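Local coordinates for lectin 2 (PDB 4TQJ), which binds glycans that end in a non-reducing N-acetylglucosamine, acting as a sugar-recognising lectin of the mushroom Agrocybe aegerita, at residues 354-363 and 375-386; 282-292 and 340-351. The protein carries 1 engineered substitution. All coordinates share one frame; numbering follows the deposited sequence.

How the contacts relate
Contact 2 comes first along the chain and closes before contact 1 opens; their centres lie about 17 Å apart. Both use one four-stranded antiparallel sheet, ordered 339-343, 352-356, 361-364 and 376-379. Contact 2 sets the first strand of that sheet against strand 285-288, the first strand of the preceding sheet, whereas contact 1 pairs the last two strands of the same blade. The two meet where strands 339-343 and 352-356 run side by side: Phe341 packs on Phe356, and Leu345 on Val363. So one contact joins neighbouring blades and the other pairs strands within a blade of what the family suggests is a beta-propeller.

Contact 1. Residues 354-363 and 375-386; sequences IGFGEKETLV and VKALTNDFSFSG
A classic beta bulge breaks the pairing of 361-363 with 376-379: Leu378 and Thr379 both face Thr361. Thr361 O takes a hydrogen bond from Leu378 N (3.0 Å) and a weak one from Thr379 N, while Thr361 N gives its hydrogen to Thr379 O at 2.7 Å. Beyond the bulge, Val363 and Lys376 exchange two backbone bonds. Threonine suits position 361 because both its branches work. With OG1 anti to the carbonyl carbon (chi1 -73°), the hydroxyl donates in the carbonyl plane to Asp381 O, 2.7 Å away, and so ties down the type II turn 380-383; CG2 lies alongside Leu378. Just ahead of the turn Thr379 OG1 accepts from Asp381 N, an ST turn, and within it Ser383 OG donates to Asn380 O. Phe382 then lays its CB over the centre of the Phe356 ring, 3.9 Å from the centroid, a CH-pi contact; the two rings are nearly parallel but slid apart, with little overlap. Farther on, Phe384 N and Ser385 N bond to Gly357 O and Glu358 O (2.8 and 2.7 Å), holding the departing chain to the 357-360 loop. The hairpin forms the outer half of its blade, with strand 352-356 next inward and 339-343 beyond; Phe356 and Phe382 also reach Ile21 of strand 20-25, and Leu378 packs on Val36 of the second subunit.

Contact 2. Residues 282-292 and 340-351; sequences KHPRFIADLTG and RFVVDLTGDGCA
Val342 fills the tight middle of this contact, its two methyls shared among three residues of 282-292. CG1, anti to the backbone N (chi1 -175°), reaches Ala288 CB at 3.6 Å and also Leu290 CD1; CG2 sits over one face of the Phe286 ring, offset toward the rim and 4.0 Å from the centroid, a CH-pi contact. Branching lets this one valine send a methyl to each of two neighbouring spots on the facing segment, and the small Ala288 lets CG1 come so near. Ala351 CB adds to the cluster, touching Leu290 CD1 and Ala288 CB, while Ala351 N donates to Asp289 O (2.9 Å), a direct backbone hydrogen bond across the contact. Beside it Cys350 fits its SG, 3.4 Å from Gly292 N, against the turn, where glycine leaves room for the sulfur. Asp289 OD1 closes this turn by accepting from Thr291 N, an Asx turn, and OD2 is held by Gly294 N; a water lies within hydrogen-bonding reach of both OD2 and Gly349 O.

The Lys282 end is looser and wetter. Pro284 rests an apolar ring carbon, CG, on a face of the Arg340 guanidinium, 3.5 Å from NH2, leaving the N-H edges to polar partners. NH1 and NH2 each donate to a water, and these two waters probably link Arg340 to Lys282 O; NH1 also bonds Phe327 O.

The strands 285-288 and 340-343 run nearly parallel, 15° apart, with axes 7.7 Å from each other, too far for sheet pairing; side chains fill the interval. Each begins its own four-stranded antiparallel sheet, and such facing of neighbouring innermost strands, followed by Asp-rich turns, is what a beta-propeller built from FG-GAP-like repeats uses to join successive blades.

Contact 1. Residues 354-363 and 375-386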
loop_
_atom_site.group_PDB
_atom_site.type_symbol
_atom_site.label_atom_id
_atom_site.label_comp_id
_atom_site.label_asym_id
_atom_site.label_seq_id
_atom_site.Cartn_x
_atom_site.Cartn_y
_atom_site.Cartn_z
ATOM N N ILE A 354 9.348 -9.550 14.189
ATOM C CA ILE A 354 10.325 -9.871 13.160
ATOM C C ILE A 354 11.716 -9.563 13.693
ATOM O O ILE A 354 11.928 -8.561 14.379
ATOM C CB ILE A 354 10.064 -9.111 11.838
ATOM C CG1 ILE A 354 11.165 -9.422 10.809
ATOM C CG2 ILE A 354 10.008 -7.617 12.086
ATOM C CD1 ILE A 354 10.881 -8.870 9.405
ATOM N N GLY A 355 12.658 -10.446 13.396
ATOM C CA GLY A 355 14.010 -10.301 13.905
ATOM C C GLY A 355 15.027 -10.528 12.812
ATOM O O GLY A 355 14.971 -11.547 12.129
ATOM N N PHE A 356 15.936 -9.570 12.634
ATOM C CA PHE A 356 17.033 -9.716 11.689
ATOM C C PHE A 356 18.182 -10.396 12.427
ATOM O O PHE A 356 18.901 -9.749 13.185
ATOM C CB PHE A 356 17.496 -8.354 11.155
ATOM C CG PHE A 356 16.418 -7.573 10.412
ATOM C CD1 PHE A 356 15.185 -8.135 10.130
ATOM C CD2 PHE A 356 16.653 -6.267 10.012
ATOM C CE1 PHE A 356 14.201 -7.403 9.448
ATOM C CE2 PHE A 356 15.677 -5.532 9.347
ATOM C CZ PHE A 356 14.447 -6.105 9.068
ATOM N N GLY A 357 18.338 -11.698 12.213
ATOM C CA GLY A 357 19.282 -12.502 12.980
ATOM C C GLY A 357 20.694 -12.571 12.420
ATOM O O GLY A 357 21.115 -11.709 11.655
ATOM N N GLU A 358 21.436 -13.596 12.826
ATOM C CA GLU A 358 22.825 -13.742 12.402
ATOM C C GLU A 358 22.907 -13.981 10.897
ATOM O O GLU A 358 23.670 -13.320 10.204
ATOM C CB GLU A 358 23.512 -14.893 13.157
ATOM C CG GLU A 358 25.016 -14.950 12.957
ATOM C CD GLU A 358 25.768 -13.872 13.719
ATOM O OE1 GLU A 358 25.133 -12.998 14.340
ATOM O OE2 GLU A 358 27.010 -13.899 13.707
ATOM N N LYS A 359 22.105 -14.920 10.408
ATOM C CA LYS A 359 22.153 -15.336 9.008
ATOM C C LYS A 359 20.765 -15.363 8.365
ATOM O O LYS A 359 20.636 -15.559 7.152
ATOM C CB LYS A 359 22.774 -16.732 8.902
ATOM C CG LYS A 359 23.958 -16.965 9.838
ATOM C CD LYS A 359 25.051 -15.902 9.676
ATOM C CE LYS A 359 26.027 -16.246 8.569
ATOM N NZ LYS A 359 26.676 -17.581 8.784
ATOM N N GLU A 360 19.733 -15.178 9.184
ATOM C CA GLU A 360 18.356 -15.231 8.718
ATOM C C GLU A 360 17.498 -14.125 9.327
ATOM O O GLU A 360 17.724 -13.698 10.459
ATOM C CB GLU A 360 17.721 -16.572 9.090
ATOM C CG GLU A 360 18.076 -17.731 8.202
ATOM C CD GLU A 360 17.237 -18.948 8.524
ATOM O OE1 GLU A 360 17.398 -19.496 9.635
ATOM O OE2 GLU A 360 16.403 -19.347 7.681
ATOM N N THR A 361 16.500 -13.687 8.569
ATOM C CA THR A 361 15.438 -12.837 9.091
ATOM C C THR A 361 14.226 -13.709 9.414
ATOM O O THR A 361 13.653 -14.341 8.527
ATOM C CB THR A 361 15.040 -11.767 8.073
ATOM O OG1 THR A 361 16.078 -10.779 7.993
ATOM C CG2 THR A 361 13.723 -11.100 8.478
ATOM N N LEU A 362 13.857 -13.757 10.691
ATOM C CA LEU A 362 12.784 -14.623 11.157
ATOM C C LEU A 362 11.561 -13.827 11.573
ATOM O O LEU A 362 11.650 -12.647 11.914
ATOM C CB LEU A 362 13.250 -15.454 12.348
ATOM C CG LEU A 362 14.524 -16.274 12.154
ATOM C CD1 LEU A 362 14.784 -17.096 13.413
ATOM C CD2 LEU A 362 14.382 -17.168 10.952
ATOM N N VAL A 363 10.414 -14.484 11.565
ATOM C CA VAL A 363 9.188 -13.790 11.877
ATOM C C VAL A 363 8.277 -14.745 12.624
ATOM O O VAL A 363 8.296 -15.950 12.388
ATOM C CB VAL A 363 8.520 -13.253 10.572
ATOM C CG1 VAL A 363 8.063 -14.398 9.698
ATOM C CG2 VAL A 363 7.349 -12.332 10.876
ATOM N N VAL A 375 7.765 -19.783 14.591
ATOM C CA VAL A 375 8.744 -18.913 13.960
ATOM C C VAL A 375 9.005 -19.440 12.568
ATOM O O VAL A 375 9.014 -20.643 12.347
ATOM C CB VAL A 375 10.067 -18.892 14.743
ATOM C CG1 VAL A 375 11.105 -18.066 14.018
ATOM C CG2 VAL A 375 9.834 -18.368 16.165
ATOM N N LYS A 376 9.208 -18.531 11.628
ATOM C CA LYS A 376 9.396 -18.908 10.240
ATOM C C LYS A 376 10.545 -18.138 9.630
ATOM O O LYS A 376 10.745 -16.969 9.933
ATOM C CB LYS A 376 8.113 -18.648 9.442
ATOM C CG LYS A 376 7.068 -19.734 9.598
ATOM C CD LYS A 376 5.949 -19.580 8.573
ATOM C CE LYS A 376 5.073 -18.387 8.905
ATOM N NZ LYS A 376 4.584 -18.490 10.324
ATOM N N ALA A 377 11.308 -18.799 8.771
ATOM C CA ALA A 377 12.357 -18.116 8.025
ATOM C C ALA A 377 11.719 -17.356 6.879
ATOM O O ALA A 377 11.160 -17.957 5.967
ATOM C CB ALA A 377 13.371 -19.123 7.492
ATOM N N LEU A 378 11.794 -16.033 6.928
ATOM C CA LEU A 378 11.200 -15.189 5.905
ATOM C C LEU A 378 12.188 -14.899 4.773
ATOM O O LEU A 378 11.804 -14.905 3.603
ATOM C CB LEU A 378 10.675 -13.889 6.534
ATOM C CG LEU A 378 10.273 -12.670 5.698
ATOM C CD1 LEU A 378 9.030 -12.925 4.855
ATOM C CD2 LEU A 378 10.026 -11.498 6.637
ATOM N N THR A 379 13.449 -14.645 5.119
ATOM C CA THR A 379 14.497 -14.396 4.113
ATOM C C THR A 379 15.922 -14.353 4.706
ATOM O O THR A 379 16.102 -14.061 5.889
ATOM C CB THR A 379 14.236 -13.089 3.323
ATOM O OG1 THR A 379 15.277 -12.888 2.361
ATOM C CG2 THR A 379 14.190 -11.892 4.258
ATOM N N ASN A 380 16.926 -14.661 3.887
ATOM C CA ASN A 380 18.323 -14.509 4.298
ATOM C C ASN A 380 18.727 -13.047 4.327
ATOM O O ASN A 380 19.679 -12.672 5.000
ATOM C CB ASN A 380 19.276 -15.258 3.359
ATOM C CG ASN A 380 19.195 -16.762 3.510
ATOM O OD1 ASN A 380 18.984 -17.282 4.606
ATOM N ND2 ASN A 380 19.368 -17.474 2.402
ATOM N N ASP A 381 17.999 -12.222 3.586
ATOM C CA ASP A 381 18.331 -10.806 3.461
ATOM C C ASP A 381 18.051 -10.034 4.759
ATOM O O ASP A 381 17.217 -10.445 5.570
ATOM C CB ASP A 381 17.548 -10.191 2.291
ATOM C CG ASP A 381 17.736 -10.967 0.984
ATOM O OD1 ASP A 381 18.893 -11.281 0.620
ATOM O OD2 ASP A 381 16.720 -11.278 0.325
ATOM N N PHE A 382 18.762 -8.924 4.928
ATOM C CA PHE A 382 18.676 -8.032 6.091
ATOM C C PHE A 382 19.326 -8.561 7.367
ATOM O O PHE A 382 19.537 -7.800 8.311
ATOM C CB PHE A 382 17.241 -7.553 6.356
ATOM C CG PHE A 382 16.639 -6.801 5.205
ATOM C CD1 PHE A 382 17.063 -5.517 4.902
ATOM C CD2 PHE A 382 15.671 -7.386 4.416
ATOM C CE1 PHE A 382 16.522 -4.828 3.839
ATOM C CE2 PHE A 382 15.127 -6.702 3.351
ATOM C CZ PHE A 382 15.549 -5.422 3.068
ATOM N N SER A 383 19.647 -9.849 7.390
ATOM C CA SER A 383 20.357 -10.436 8.532
ATOM C C SER A 383 21.764 -9.849 8.677
ATOM O O SER A 383 22.339 -9.334 7.718
ATOM C CB SER A 383 20.440 -11.954 8.396
ATOM O OG SER A 383 21.246 -12.308 7.287
ATOM N N PHE A 384 22.305 -9.930 9.888
ATOM C CA PHE A 384 23.640 -9.415 10.181
ATOM C C PHE A 384 24.676 -9.904 9.170
ATOM O O PHE A 384 25.492 -9.123 8.679
ATOM C CB PHE A 384 24.053 -9.794 11.605
ATOM C CG PHE A 384 25.436 -9.353 11.969
ATOM C CD1 PHE A 384 25.735 -8.008 12.126
ATOM C CD2 PHE A 384 26.440 -10.282 12.173
ATOM C CE1 PHE A 384 27.027 -7.600 12.461
ATOM C CE2 PHE A 384 27.723 -9.883 12.510
ATOM C CZ PHE A 384 28.018 -8.546 12.654
ATOM N N SER A 385 24.635 -11.194 8.860
ATOM C CA SER A 385 25.471 -11.753 7.796
ATOM C C SER A 385 26.910 -11.279 7.910
ATOM O O SER A 385 27.449 -10.666 6.983
ATOM C CB SER A 385 24.916 -11.371 6.430
ATOM O OG SER A 385 23.686 -12.019 6.183
ATOM N N GLY A 386 27.512 -11.553 9.066
ATOM C CA GLY A 386 28.921 -11.299 9.302
ATOM C C GLY A 386 29.329 -9.836 9.234
ATOM O O GLY A 386 30.518 -9.525 9.260
HETATM O O HOH W 1 23.070 -14.638 5.840
#

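Contact 2. Residues 282-292 and 340-351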
loop_
_atom_site.group_PDB
_atom_site.type_symbol
_atom_site.label_atom_id
_atom_site.label_comp_id
_atom_site.label_asym_id
_atom_site.label_seq_id
_atom_site.Cartn_x
_atom_site.Cartn_y
_atom_site.Cartn_z
ATOM N N LYS A 282 20.763 -6.243 27.069
ATOM C CA LYS A 282 20.369 -7.584 26.654
ATOM C C LYS A 282 18.909 -7.717 26.228
ATOM O O LYS A 282 18.586 -8.564 25.405
ATOM C CB LYS A 282 20.666 -8.610 27.764
ATOM C CG LYS A 282 22.116 -8.628 28.261
ATOM C CD LYS A 282 22.497 -10.004 28.795
ATOM C CE LYS A 282 23.246 -9.933 30.124
ATOM N NZ LYS A 282 24.414 -9.015 30.107
ATOM N N HIS A 283 18.036 -6.885 26.789
ATOM C CA HIS A 283 16.609 -7.171 26.771
ATOM C C HIS A 283 15.744 -6.033 26.245
ATOM O O HIS A 283 15.108 -5.320 27.024
ATOM C CB HIS A 283 16.166 -7.511 28.187
ATOM C CG HIS A 283 16.937 -8.636 28.807
ATOM N ND1 HIS A 283 17.575 -8.520 30.025
ATOM C CD2 HIS A 283 17.148 -9.907 28.393
ATOM C CE1 HIS A 283 18.146 -9.668 30.331
ATOM N NE2 HIS A 283 17.910 -10.526 29.352
ATOM N N PRO A 284 15.700 -5.864 24.923
ATOM C CA PRO A 284 14.862 -4.795 24.370
ATOM C C PRO A 284 13.378 -4.908 24.757
ATOM O O PRO A 284 12.766 -5.997 24.720
ATOM C CB PRO A 284 15.063 -4.915 22.850
ATOM C CG PRO A 284 15.861 -6.156 22.615
ATOM C CD PRO A 284 16.572 -6.483 23.908
ATOM N N ARG A 285 12.816 -3.771 25.153
ATOM C CA ARG A 285 11.400 -3.686 25.507
ATOM C C ARG A 285 10.627 -2.726 24.582
ATOM O O ARG A 285 11.198 -1.780 24.042
ATOM C CB ARG A 285 11.240 -3.337 26.983
ATOM C CG ARG A 285 11.378 -4.571 27.925
ATOM C CD ARG A 285 12.099 -4.252 29.240
ATOM N NE ARG A 285 13.499 -3.863 29.030
ATOM C CZ ARG A 285 14.275 -3.320 29.975
ATOM N NH1 ARG A 285 13.797 -3.109 31.203
ATOM N NH2 ARG A 285 15.521 -2.981 29.696
ATOM N N PHE A 286 9.338 -2.994 24.378
ATOM C CA PHE A 286 8.517 -2.198 23.459
ATOM C C PHE A 286 7.092 -2.078 23.992
ATOM O O PHE A 286 6.621 -2.931 24.749
ATOM C CB PHE A 286 8.409 -2.855 22.067
ATOM C CG PHE A 286 9.727 -3.116 21.384
ATOM C CD1 PHE A 286 10.165 -2.296 20.355
ATOM C CD2 PHE A 286 10.506 -4.213 21.741
ATOM C CE1 PHE A 286 11.385 -2.547 19.706
ATOM C CE2 PHE A 286 11.705 -4.468 21.116
ATOM C CZ PHE A 286 12.152 -3.633 20.089
ATOM N N ILE A 287 6.408 -1.020 23.578
ATOM C CA ILE A 287 4.971 -0.937 23.749
ATOM C C ILE A 287 4.407 -1.043 22.342
ATOM O O ILE A 287 4.835 -0.319 21.445
ATOM C CB ILE A 287 4.523 0.404 24.360
ATOM C CG1 ILE A 287 5.235 0.669 25.696
ATOM C CG2 ILE A 287 2.998 0.421 24.517
ATOM C CD1 ILE A 287 5.129 -0.494 26.680
ATOM N N ALA A 288 3.480 -1.961 22.141
ATOM C CA ALA A 288 2.849 -2.129 20.835
ATOM C C ALA A 288 1.457 -2.697 21.037
ATOM O O ALA A 288 1.189 -3.315 22.070
ATOM C CB ALA A 288 3.680 -3.057 19.960
ATOM N N ASP A 289 0.564 -2.489 20.068
ATOM C CA ASP A 289 -0.794 -3.013 20.199
ATOM C C ASP A 289 -0.850 -4.453 19.722
ATOM O O ASP A 289 -0.827 -4.714 18.519
ATOM C CB ASP A 289 -1.814 -2.160 19.425
ATOM C CG ASP A 289 -3.245 -2.637 19.640
ATOM O OD1 ASP A 289 -3.431 -3.629 20.370
ATOM O OD2 ASP A 289 -4.180 -2.024 19.093
ATOM N N LEU A 290 -0.904 -5.393 20.660
ATOM C CA LEU A 290 -0.862 -6.803 20.287
ATOM C C LEU A 290 -2.251 -7.417 20.171
ATOM O O LEU A 290 -2.371 -8.596 19.885
ATOM C CB LEU A 290 0.002 -7.621 21.259
ATOM C CG LEU A 290 1.483 -7.794 20.902
ATOM C CD1 LEU A 290 2.214 -6.450 20.781
ATOM C CD2 LEU A 290 2.174 -8.682 21.939
ATOM N N THR A 291 -3.297 -6.613 20.369
ATOM C CA THR A 291 -4.646 -7.163 20.337
ATOM C C THR A 291 -5.645 -6.404 19.464
ATOM O O THR A 291 -6.819 -6.752 19.425
ATOM C CB THR A 291 -5.216 -7.295 21.739
ATOM O OG1 THR A 291 -5.265 -6.001 22.343
ATOM C CG2 THR A 291 -4.337 -8.247 22.586
ATOM N N GLY A 292 -5.185 -5.377 18.758
ATOM C CA GLY A 292 -6.049 -4.667 17.836
ATOM C C GLY A 292 -7.098 -3.798 18.497
ATOM O O GLY A 292 -8.041 -3.360 17.843
ATOM N N ARG A 340 15.541 -6.259 16.314
ATOM C CA ARG A 340 14.200 -6.792 16.528
ATOM C C ARG A 340 13.131 -5.699 16.493
ATOM O O ARG A 340 13.379 -4.564 16.904
ATOM C CB ARG A 340 14.137 -7.611 17.821
ATOM C CG ARG A 340 14.830 -8.982 17.686
ATOM C CD ARG A 340 15.259 -9.534 19.037
ATOM N NE ARG A 340 16.436 -8.826 19.542
ATOM C CZ ARG A 340 17.024 -9.094 20.704
ATOM N NH1 ARG A 340 16.546 -10.052 21.477
ATOM N NH2 ARG A 340 18.086 -8.405 21.093
ATOM N N PHE A 341 11.957 -6.058 15.975
ATOM C CA PHE A 341 10.854 -5.121 15.820
ATOM C C PHE A 341 9.545 -5.768 16.238
ATOM O O PHE A 341 9.353 -6.984 16.105
ATOM C CB PHE A 341 10.719 -4.649 14.364
ATOM C CG PHE A 341 12.025 -4.261 13.712
ATOM C CD1 PHE A 341 12.403 -2.939 13.628
ATOM C CD2 PHE A 341 12.870 -5.232 13.176
ATOM C CE1 PHE A 341 13.606 -2.579 13.008
ATOM C CE2 PHE A 341 14.069 -4.878 12.567
ATOM C CZ PHE A 341 14.430 -3.547 12.476
ATOM N N VAL A 342 8.645 -4.940 16.739
ATOM C CA VAL A 342 7.299 -5.369 17.084
ATOM C C VAL A 342 6.338 -4.458 16.321
ATOM O O VAL A 342 6.103 -3.313 16.716
ATOM C CB VAL A 342 7.052 -5.293 18.599
ATOM C CG1 VAL A 342 5.681 -5.870 18.943
ATOM C CG2 VAL A 342 8.183 -6.019 19.372
ATOM N N VAL A 343 5.824 -4.964 15.200
ATOM C CA VAL A 343 5.002 -4.177 14.274
ATOM C C VAL A 343 3.995 -5.067 13.548
ATOM O O VAL A 343 4.232 -6.244 13.370
ATOM C CB VAL A 343 5.865 -3.451 13.195
ATOM C CG1 VAL A 343 6.746 -2.358 13.809
ATOM C CG2 VAL A 343 6.693 -4.441 12.404
ATOM N N ASP A 344 2.882 -4.495 13.109
ATOM C CA ASP A 344 1.905 -5.251 12.342
ATOM C C ASP A 344 2.448 -5.455 10.931
ATOM O O ASP A 344 2.769 -4.492 10.227
ATOM C CB ASP A 344 0.563 -4.506 12.300
ATOM C CG ASP A 344 -0.574 -5.362 11.777
ATOM O OD1 ASP A 344 -0.405 -6.604 11.739
ATOM O OD2 ASP A 344 -1.640 -4.788 11.408
ATOM N N LEU A 345 2.575 -6.714 10.539
ATOM C CA LEU A 345 2.991 -7.065 9.187
ATOM C C LEU A 345 1.814 -7.564 8.354
ATOM O O LEU A 345 1.961 -7.795 7.144
ATOM C CB LEU A 345 4.049 -8.161 9.230
ATOM C CG LEU A 345 5.351 -7.813 9.925
ATOM C CD1 LEU A 345 6.201 -9.089 10.139
ATOM C CD2 LEU A 345 6.085 -6.775 9.100
ATOM N N THR A 346 0.655 -7.738 8.995
ATOM C CA THR A 346 -0.429 -8.510 8.377
ATOM C C THR A 346 -1.800 -7.836 8.316
ATOM O O THR A 346 -2.779 -8.474 7.941
ATOM C CB THR A 346 -0.627 -9.860 9.094
ATOM O OG1 THR A 346 -1.221 -9.626 10.378
ATOM C CG2 THR A 346 0.693 -10.574 9.255
ATOM N N GLY A 347 -1.881 -6.569 8.711
ATOM C CA GLY A 347 -3.113 -5.809 8.576
ATOM C C GLY A 347 -4.238 -6.064 9.567
ATOM O O GLY A 347 -5.352 -5.562 9.371
ATOM N N ASP A 348 -3.982 -6.832 10.626
ATOM C CA ASP A 348 -5.034 -7.091 11.598
ATOM C C ASP A 348 -4.937 -6.211 12.862
ATOM O O ASP A 348 -5.708 -6.387 13.792
ATOM C CB ASP A 348 -5.092 -8.582 11.963
ATOM C CG ASP A 348 -3.926 -9.017 12.840
ATOM O OD1 ASP A 348 -2.925 -8.272 12.910
ATOM O OD2 ASP A 348 -4.009 -10.104 13.449
ATOM N N GLY A 349 -4.001 -5.263 12.891
ATOM C CA GLY A 349 -3.844 -4.384 14.051
ATOM C C GLY A 349 -3.225 -5.038 15.284
ATOM O O GLY A 349 -3.159 -4.438 16.362
ATOM N N CYS A 350 -2.768 -6.274 15.130
ATOM C CA CYS A 350 -2.118 -6.987 16.224
ATOM C C CYS A 350 -0.654 -7.200 15.860
ATOM O O CYS A 350 -0.348 -7.859 14.866
ATOM C CB CYS A 350 -2.821 -8.323 16.479
ATOM S SG CYS A 350 -4.584 -8.114 16.781
ATOM N N ALA A 351 0.248 -6.611 16.643
ATOM C CA ALA A 351 1.645 -6.529 16.222
ATOM C C ALA A 351 2.324 -7.882 16.124
ATOM O O ALA A 351 2.139 -8.759 16.968
ATOM C CB ALA A 351 2.443 -5.577 17.098
HETATM O O HOH W 2 16.983 -10.609 24.220
HETATM O O HOH W 3 19.757 -9.506 23.157
HETATM O O HOH W 4 -3.860 -1.787 16.279
#